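Local coordinates for fibronectin type III domain-containing protein (Simiduia agarivorans, PDB 6P2K) that probably hydrolyses the beta-glucan backbone of xyloglucan, as a family 74 glycoside hydrolase whose catalytic part is built from seven-bladed beta-propellers, at residues K72-S84 / L93-F107. Numbering follows the deposited sequence.
Sequences KIFVGTLYGLHIS and LVPETENKSIASIAF
Leu-81 packs against Val-94, Ile-102 and Ile-105 where one beta-propeller blade meets the next: the hairpin 72-84 supplies the two middle strands of the first blade, Leu-93 ends that blade's outer strand, and 102-107 starts the following blade. Branched aliphatics suit this buried seam; CD1 of Ile-102 lies 3.6 Å from Leu-81 CB, and Leu-81 CD1 meets Ile-105 CD1 at 3.8 Å. Farther along, the Phe-74 and Phe-107 rings meet obliquely, planes at 52°, with Ile-115 of the next blade touching both.

Backbone bonds fix the linker. Val-94 N donates to Leu-81 O almost straight (169°), while Asn-99 N reaches Tyr-79 O from above the carbonyl plane. Thr-77 O takes Gly-80 N of the type I turn and Ile-102 N from opposite faces of its plane. Glycine suits position 80, since at its backbone angles a CB would jam against Tyr-79 O, and would strike Thr-97 O as well.

Over one face of the Tyr-79 ring sits the backbone of Asn-99. Leu-93 CD1 sits over one face of the His-82 imidazole in a CH-pi contact, 3.9 Å from the ring centroid; His-82 NE2 is bonded to Val-56 N. Thr-97 OG1, lodged between its own N and carbonyl carbon (chi1 69°), accepts from Leu-81 N at 2.9 Å and donates to Val-94 O.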
ATOM      1  N   LYS B  72      14.759 -27.507 -57.348  1.00 44.66           N
ATOM      2  CA  LYS B  72      13.823 -28.619 -57.483  1.00 43.58           C
ATOM      3  C   LYS B  72      13.559 -29.192 -56.094  1.00 41.63           C
ATOM      4  O   LYS B  72      14.463 -29.745 -55.462  1.00 41.21           O
ATOM      5  CB  LYS B  72      14.369 -29.686 -58.426  1.00 47.58           C
ATOM      6  CG  LYS B  72      13.353 -30.756 -58.785  1.00 49.30           C
ATOM      7  CD  LYS B  72      13.558 -31.288 -60.198  1.00 51.16           C
ATOM      8  CE  LYS B  72      14.635 -32.359 -60.242  1.00 51.99           C
ATOM      9  NZ  LYS B  72      14.724 -32.989 -61.589  1.00 53.16           N
ATOM     10  N   ILE B  73      12.320 -29.060 -55.625  1.00 40.38           N
ATOM     11  CA  ILE B  73      11.939 -29.430 -54.267  1.00 38.39           C
ATOM     12  C   ILE B  73      10.734 -30.357 -54.329  1.00 41.64           C
ATOM     13  O   ILE B  73       9.781 -30.095 -55.071  1.00 44.25           O
ATOM     14  CB  ILE B  73      11.616 -28.187 -53.416  1.00 36.03           C
ATOM     15  CG1 ILE B  73      12.871 -27.341 -53.230  1.00 41.32           C
ATOM     16  CG2 ILE B  73      11.023 -28.585 -52.073  1.00 32.75           C
ATOM     17  CD1 ILE B  73      12.576 -25.882 -53.063  1.00 43.74           C
ATOM     18  N   PHE B  74      10.776 -31.432 -53.550  1.00 40.97           N
ATOM     19  CA  PHE B  74       9.664 -32.362 -53.430  1.00 38.67           C
ATOM     20  C   PHE B  74       9.001 -32.198 -52.069  1.00 38.74           C
ATOM     21  O   PHE B  74       9.682 -32.058 -51.047  1.00 31.94           O
ATOM     22  CB  PHE B  74      10.130 -33.806 -53.621  1.00 40.75           C
ATOM     23  CG  PHE B  74      10.633 -34.096 -55.004  1.00 43.54           C
ATOM     24  CD1 PHE B  74       9.758 -34.482 -56.007  1.00 47.86           C
ATOM     25  CD2 PHE B  74      11.980 -33.978 -55.304  1.00 43.91           C
ATOM     26  CE1 PHE B  74      10.219 -34.748 -57.287  1.00 51.03           C
ATOM     27  CE2 PHE B  74      12.447 -34.243 -56.579  1.00 41.30           C
ATOM     28  CZ  PHE B  74      11.565 -34.628 -57.572  1.00 52.02           C
ATOM     29  N   VAL B  75       7.669 -32.210 -52.068  1.00 39.04           N
ATOM     30  CA  VAL B  75       6.863 -32.010 -50.869  1.00 35.19           C
ATOM     31  C   VAL B  75       5.836 -33.130 -50.798  1.00 36.94           C
ATOM     32  O   VAL B  75       4.987 -33.255 -51.689  1.00 37.50           O
ATOM     33  CB  VAL B  75       6.161 -30.641 -50.867  1.00 32.86           C
ATOM     34  CG1 VAL B  75       5.272 -30.503 -49.640  1.00 32.74           C
ATOM     35  CG2 VAL B  75       7.179 -29.514 -50.927  1.00 31.74           C
ATOM     36  N   GLY B  76       5.907 -33.940 -49.740  1.00 37.96           N
ATOM     37  CA  GLY B  76       4.957 -35.006 -49.523  1.00 37.13           C
ATOM     38  C   GLY B  76       3.843 -34.558 -48.600  1.00 36.40           C
ATOM     39  O   GLY B  76       4.097 -34.096 -47.485  1.00 34.18           O
ATOM     40  N   THR B  77       2.607 -34.685 -49.076  1.00 37.89           N
ATOM     41  CA  THR B  77       1.426 -34.268 -48.329  1.00 38.00           C
ATOM     42  C   THR B  77       0.456 -35.436 -48.184  1.00 40.09           C
ATOM     43  O   THR B  77       0.671 -36.533 -48.705  1.00 42.95           O
ATOM     44  CB  THR B  77       0.717 -33.090 -49.007  1.00 33.52           C
ATOM     45  OG1 THR B  77       0.059 -33.545 -50.195  1.00 34.27           O
ATOM     46  CG2 THR B  77       1.706 -31.998 -49.362  1.00 31.45           C
ATOM     47  N   LEU B  78      -0.636 -35.170 -47.464  1.00 37.68           N
ATOM     48  CA  LEU B  78      -1.657 -36.187 -47.246  1.00 37.33           C
ATOM     49  C   LEU B  78      -2.326 -36.599 -48.550  1.00 42.22           C
ATOM     50  O   LEU B  78      -2.845 -37.716 -48.653  1.00 44.42           O
ATOM     51  CB  LEU B  78      -2.693 -35.668 -46.248  1.00 36.18           C
ATOM     52  CG  LEU B  78      -3.813 -36.604 -45.789  1.00 38.01           C
ATOM     53  CD1 LEU B  78      -3.243 -37.838 -45.103  1.00 38.55           C
ATOM     54  CD2 LEU B  78      -4.778 -35.869 -44.869  1.00 37.62           C
ATOM     55  N   TYR B  79      -2.322 -35.724 -49.556  1.00 42.15           N
ATOM     56  CA  TYR B  79      -2.928 -36.033 -50.844  1.00 42.36           C
ATOM     57  C   TYR B  79      -1.905 -36.376 -51.921  1.00 43.26           C
ATOM     58  O   TYR B  79      -2.286 -36.592 -53.075  1.00 41.53           O
ATOM     59  CB  TYR B  79      -3.809 -34.875 -51.318  1.00 41.87           C
ATOM     60  CG  TYR B  79      -4.836 -35.293 -52.352  1.00 41.31           C
ATOM     61  CD1 TYR B  79      -5.871 -36.156 -52.021  1.00 42.91           C
ATOM     62  CD2 TYR B  79      -4.761 -34.838 -53.663  1.00 47.24           C
ATOM     63  CE1 TYR B  79      -6.810 -36.550 -52.962  1.00 50.42           C
ATOM     64  CE2 TYR B  79      -5.698 -35.227 -54.614  1.00 50.90           C
ATOM     65  CZ  TYR B  79      -6.719 -36.084 -54.256  1.00 50.13           C
ATOM     66  OH  TYR B  79      -7.654 -36.474 -55.190  1.00 54.65           O
ATOM     67  N   GLY B  80      -0.622 -36.435 -51.584  1.00 42.83           N
ATOM     68  CA  GLY B  80       0.372 -36.915 -52.517  1.00 43.91           C
ATOM     69  C   GLY B  80       1.538 -35.965 -52.665  1.00 43.43           C
ATOM     70  O   GLY B  80       1.588 -34.886 -52.077  1.00 41.06           O
ATOM     71  N   LEU B  81       2.491 -36.394 -53.487  1.00 43.04           N
ATOM     72  CA  LEU B  81       3.713 -35.637 -53.707  1.00 41.87           C
ATOM     73  C   LEU B  81       3.445 -34.413 -54.576  1.00 40.34           C
ATOM     74  O   LEU B  81       2.649 -34.461 -55.518  1.00 41.99           O
ATOM     75  CB  LEU B  81       4.759 -36.536 -54.371  1.00 43.15           C
ATOM     76  CG  LEU B  81       6.245 -36.189 -54.292  1.00 42.52           C
ATOM     77  CD1 LEU B  81       6.753 -36.301 -52.867  1.00 37.89           C
ATOM     78  CD2 LEU B  81       7.021 -37.114 -55.211  1.00 44.81           C
ATOM     79  N   HIS B  82       4.110 -33.309 -54.245  1.00 38.18           N
ATOM     80  CA  HIS B  82       4.152 -32.122 -55.084  1.00 40.21           C
ATOM     81  C   HIS B  82       5.584 -31.897 -55.552  1.00 40.95           C
ATOM     82  O   HIS B  82       6.543 -32.316 -54.900  1.00 38.20           O
ATOM     83  CB  HIS B  82       3.656 -30.873 -54.338  1.00 39.35           C
ATOM     84  CG  HIS B  82       2.215 -30.931 -53.937  1.00 40.14           C
ATOM     85  ND1 HIS B  82       1.722 -31.879 -53.067  1.00 39.51           N
ATOM     86  CD2 HIS B  82       1.164 -30.148 -54.276  1.00 39.55           C
ATOM     87  CE1 HIS B  82       0.427 -31.682 -52.892  1.00 39.38           C
ATOM     88  NE2 HIS B  82       0.063 -30.637 -53.613  1.00 39.74           N
ATOM     89  N   ILE B  83       5.728 -31.221 -56.689  1.00 42.57           N
ATOM     90  CA  ILE B  83       7.044 -30.914 -57.236  1.00 41.01           C
ATOM     91  C   ILE B  83       7.101 -29.433 -57.585  1.00 39.94           C
ATOM     92  O   ILE B  83       6.179 -28.895 -58.209  1.00 43.03           O
ATOM     93  CB  ILE B  83       7.382 -31.791 -58.461  1.00 42.58           C
ATOM     94  CG1 ILE B  83       8.816 -31.525 -58.929  1.00 40.61           C
ATOM     95  CG2 ILE B  83       6.373 -31.591 -59.592  1.00 44.53           C
ATOM     96  CD1 ILE B  83       9.241 -32.375 -60.112  1.00 43.11           C
ATOM     97  N   SER B  84       8.168 -28.772 -57.147  1.00 38.21           N
ATOM     98  CA  SER B  84       8.477 -27.405 -57.530  1.00 39.93           C
ATOM     99  C   SER B  84       9.774 -27.388 -58.322  1.00 42.96           C
ATOM    100  O   SER B  84      10.730 -28.096 -57.981  1.00 44.33           O
ATOM    101  CB  SER B  84       8.610 -26.499 -56.305  1.00 41.79           C
ATOM    102  OG  SER B  84       8.971 -25.183 -56.694  1.00 41.87           O
ATOM    103  N   LEU B  93       1.071 -30.959 -58.513  1.00 43.84           N
ATOM    104  CA  LEU B  93       0.863 -32.250 -57.878  1.00 44.07           C
ATOM    105  C   LEU B  93       1.273 -33.376 -58.818  1.00 44.41           C
ATOM    106  O   LEU B  93       0.905 -33.377 -59.998  1.00 44.16           O
ATOM    107  CB  LEU B  93      -0.593 -32.396 -57.453  1.00 45.40           C
ATOM    108  CG  LEU B  93      -0.997 -33.768 -56.935  1.00 50.24           C
ATOM    109  CD1 LEU B  93      -0.577 -33.944 -55.479  1.00 51.16           C
ATOM    110  CD2 LEU B  93      -2.489 -33.833 -57.067  1.00 52.16           C
ATOM    111  N   VAL B  94       2.044 -34.325 -58.293  1.00 44.70           N
ATOM    112  CA  VAL B  94       2.524 -35.461 -59.075  1.00 47.89           C
ATOM    113  C   VAL B  94       1.351 -36.402 -59.325  1.00 50.65           C
ATOM    114  O   VAL B  94       0.734 -36.890 -58.366  1.00 50.33           O
ATOM    115  CB  VAL B  94       3.683 -36.174 -58.361  1.00 47.04           C
ATOM    116  CG1 VAL B  94       4.141 -37.387 -59.166  1.00 47.11           C
ATOM    117  CG2 VAL B  94       4.839 -35.210 -58.140  1.00 44.60           C
ATOM    118  N   PRO B  95       1.008 -36.688 -60.584  1.00 48.75           N
ATOM    119  CA  PRO B  95      -0.232 -37.435 -60.849  1.00 50.53           C
ATOM    120  C   PRO B  95      -0.202 -38.873 -60.362  1.00 56.50           C
ATOM    121  O   PRO B  95      -1.250 -39.399 -59.967  1.00 56.10           O
ATOM    122  CB  PRO B  95      -0.368 -37.365 -62.378  1.00 55.23           C
ATOM    123  CG  PRO B  95       0.562 -36.267 -62.808  1.00 55.06           C
ATOM    124  CD  PRO B  95       1.687 -36.290 -61.826  1.00 49.75           C
ATOM    125  N   GLU B  96       0.960 -39.528 -60.377  1.00 52.48           N
ATOM    126  CA  GLU B  96       1.015 -40.922 -59.953  1.00 58.55           C
ATOM    127  C   GLU B  96       0.778 -41.071 -58.458  1.00 54.30           C
ATOM    128  O   GLU B  96       0.340 -42.135 -58.006  1.00 54.33           O
ATOM    129  CB  GLU B  96       2.359 -41.539 -60.339  1.00 60.74           C
ATOM    130  CG  GLU B  96       2.610 -41.571 -61.835  1.00 62.82           C
ATOM    131  CD  GLU B  96       3.600 -40.515 -62.280  1.00 63.55           C
ATOM    132  OE1 GLU B  96       4.505 -40.854 -63.067  1.00 57.93           O
ATOM    133  OE2 GLU B  96       3.476 -39.350 -61.842  1.00 61.27           O
ATOM    134  N   THR B  97       1.051 -40.029 -57.678  1.00 49.66           N
ATOM    135  CA  THR B  97       0.887 -40.077 -56.234  1.00 52.79           C
ATOM    136  C   THR B  97      -0.389 -39.394 -55.760  1.00 51.82           C
ATOM    137  O   THR B  97      -0.536 -39.147 -54.558  1.00 51.54           O
ATOM    138  CB  THR B  97       2.100 -39.449 -55.544  1.00 53.97           C
ATOM    139  OG1 THR B  97       2.123 -38.036 -55.791  1.00 51.99           O
ATOM    140  CG2 THR B  97       3.388 -40.071 -56.064  1.00 57.41           C
ATOM    141  N   GLU B  98      -1.308 -39.076 -56.670  1.00 51.84           N
ATOM    142  CA  GLU B  98      -2.568 -38.455 -56.282  1.00 54.31           C
ATOM    143  C   GLU B  98      -3.313 -39.350 -55.303  1.00 52.66           C
ATOM    144  O   GLU B  98      -3.418 -40.561 -55.513  1.00 55.61           O
ATOM    145  CB  GLU B  98      -3.434 -38.187 -57.514  1.00 60.15           C
ATOM    146  CG  GLU B  98      -2.903 -37.070 -58.396  1.00 65.27           C
ATOM    147  CD  GLU B  98      -3.990 -36.359 -59.181  1.00 72.49           C
ATOM    148  OE1 GLU B  98      -3.765 -36.023 -60.365  1.00 74.88           O
ATOM    149  OE2 GLU B  98      -5.074 -36.132 -58.604  1.00 73.93           O
ATOM    150  N   ASN B  99      -3.823 -38.750 -54.226  1.00 46.55           N
ATOM    151  CA  ASN B  99      -4.549 -39.461 -53.174  1.00 47.08           C
ATOM    152  C   ASN B  99      -3.661 -40.464 -52.439  1.00 49.06           C
ATOM    153  O   ASN B  99      -4.164 -41.439 -51.872  1.00 48.49           O
ATOM    154  CB  ASN B  99      -5.795 -40.160 -53.739  1.00 54.23           C
ATOM    155  CG  ASN B  99      -6.923 -40.264 -52.728  1.00 55.11           C
ATOM    156  OD1 ASN B  99      -6.730 -40.019 -51.539  1.00 54.31           O
ATOM    157  ND2 ASN B  99      -8.108 -40.632 -53.201  1.00 56.41           N
ATOM    158  N   LYS B 100      -2.346 -40.238 -52.425  1.00 50.02           N
ATOM    159  CA  LYS B 100      -1.381 -41.143 -51.803  1.00 51.63           C
ATOM    160  C   LYS B 100      -0.527 -40.357 -50.815  1.00 45.45           C
ATOM    161  O   LYS B 100       0.376 -39.625 -51.223  1.00 43.95           O
ATOM    162  CB  LYS B 100      -0.493 -41.808 -52.856  1.00 57.39           C
ATOM    163  CG  LYS B 100      -1.213 -42.742 -53.813  1.00 65.24           C
ATOM    164  CD  LYS B 100      -1.908 -43.867 -53.072  1.00 71.31           C
ATOM    165  CE  LYS B 100      -0.892 -44.811 -52.448  1.00 75.04           C
ATOM    166  NZ  LYS B 100      -1.459 -46.166 -52.198  1.00 78.69           N
ATOM    167  N   SER B 101      -0.790 -40.519 -49.521  1.00 43.99           N
ATOM    168  CA  SER B 101      -0.032 -39.794 -48.505  1.00 44.27           C
ATOM    169  C   SER B 101       1.426 -40.238 -48.495  1.00 45.43           C
ATOM    170  O   SER B 101       1.720 -41.430 -48.357  1.00 46.22           O
ATOM    171  CB  SER B 101      -0.656 -40.010 -47.126  1.00 44.49           C
ATOM    172  OG  SER B 101      -0.057 -39.167 -46.162  1.00 41.85           O
ATOM    173  N   ILE B 102       2.338 -39.275 -48.618  1.00 44.51           N
ATOM    174  CA  ILE B 102       3.771 -39.538 -48.711  1.00 44.08           C
ATOM    175  C   ILE B 102       4.488 -38.775 -47.608  1.00 45.06           C
ATOM    176  O   ILE B 102       4.244 -37.577 -47.414  1.00 43.11           O
ATOM    177  CB  ILE B 102       4.320 -39.150 -50.095  1.00 42.08           C
ATOM    178  CG1 ILE B 102       3.675 -40.018 -51.164  1.00 45.72           C
ATOM    179  CG2 ILE B 102       5.829 -39.297 -50.159  1.00 39.68           C
ATOM    180  CD1 ILE B 102       3.876 -39.482 -52.522  1.00 48.04           C
ATOM    181  N   ALA B 103       5.386 -39.467 -46.898  1.00 43.47           N
ATOM    182  CA  ALA B 103       6.087 -38.884 -45.763  1.00 38.90           C
ATOM    183  C   ALA B 103       7.595 -39.101 -45.804  1.00 40.75           C
ATOM    184  O   ALA B 103       8.265 -38.858 -44.795  1.00 40.64           O
ATOM    185  CB  ALA B 103       5.528 -39.441 -44.451  1.00 36.84           C
ATOM    186  N   SER B 104       8.150 -39.544 -46.932  1.00 43.07           N
ATOM    187  CA  SER B 104       9.589 -39.748 -47.048  1.00 44.95           C
ATOM    188  C   SER B 104      10.009 -39.560 -48.498  1.00 47.00           C
ATOM    189  O   SER B 104       9.360 -40.089 -49.405  1.00 48.67           O
ATOM    190  CB  SER B 104       9.999 -41.146 -46.565  1.00 46.90           C
ATOM    191  OG  SER B 104       9.278 -41.537 -45.410  1.00 50.17           O
ATOM    192  N   ILE B 105      11.089 -38.809 -48.711  1.00 43.30           N
ATOM    193  CA  ILE B 105      11.707 -38.673 -50.028  1.00 46.35           C
ATOM    194  C   ILE B 105      13.215 -38.802 -49.855  1.00 45.44           C
ATOM    195  O   ILE B 105      13.804 -38.141 -48.994  1.00 46.16           O
ATOM    196  CB  ILE B 105      11.357 -37.334 -50.710  1.00 43.01           C
ATOM    197  CG1 ILE B 105       9.855 -37.060 -50.639  1.00 40.66           C
ATOM    198  CG2 ILE B 105      11.815 -37.343 -52.159  1.00 42.90           C
ATOM    199  CD1 ILE B 105       9.515 -35.604 -50.383  1.00 37.08           C
ATOM    200  N   ALA B 106      13.838 -39.655 -50.668  1.00 42.67           N
ATOM    201  CA  ALA B 106      15.269 -39.903 -50.568  1.00 46.05           C
ATOM    202  C   ALA B 106      15.873 -40.016 -51.960  1.00 48.58           C
ATOM    203  O   ALA B 106      15.279 -40.624 -52.857  1.00 47.81           O
ATOM    204  CB  ALA B 106      15.562 -41.177 -49.765  1.00 47.88           C
ATOM    205  N   PHE B 107      17.057 -39.435 -52.129  1.00 48.98           N
ATOM    206  CA  PHE B 107      17.777 -39.442 -53.393  1.00 53.76           C
ATOM    207  C   PHE B 107      18.941 -40.425 -53.344  1.00 55.79           C
ATOM    208  O   PHE B 107      19.447 -40.777 -52.276  1.00 55.13           O
ATOM    209  CB  PHE B 107      18.299 -38.041 -53.731  1.00 53.23           C
ATOM    210  CG  PHE B 107      17.222 -37.003 -53.861  1.00 50.63           C
ATOM    211  CD1 PHE B 107      16.780 -36.302 -52.754  1.00 47.38           C
ATOM    212  CD2 PHE B 107      16.657 -36.726 -55.093  1.00 52.01           C
ATOM    213  CE1 PHE B 107      15.793 -35.346 -52.871  1.00 45.52           C
ATOM    214  CE2 PHE B 107      15.669 -35.771 -55.216  1.00 49.97           C
ATOM    215  CZ  PHE B 107      15.238 -35.079 -54.102  1.00 45.37           C
TER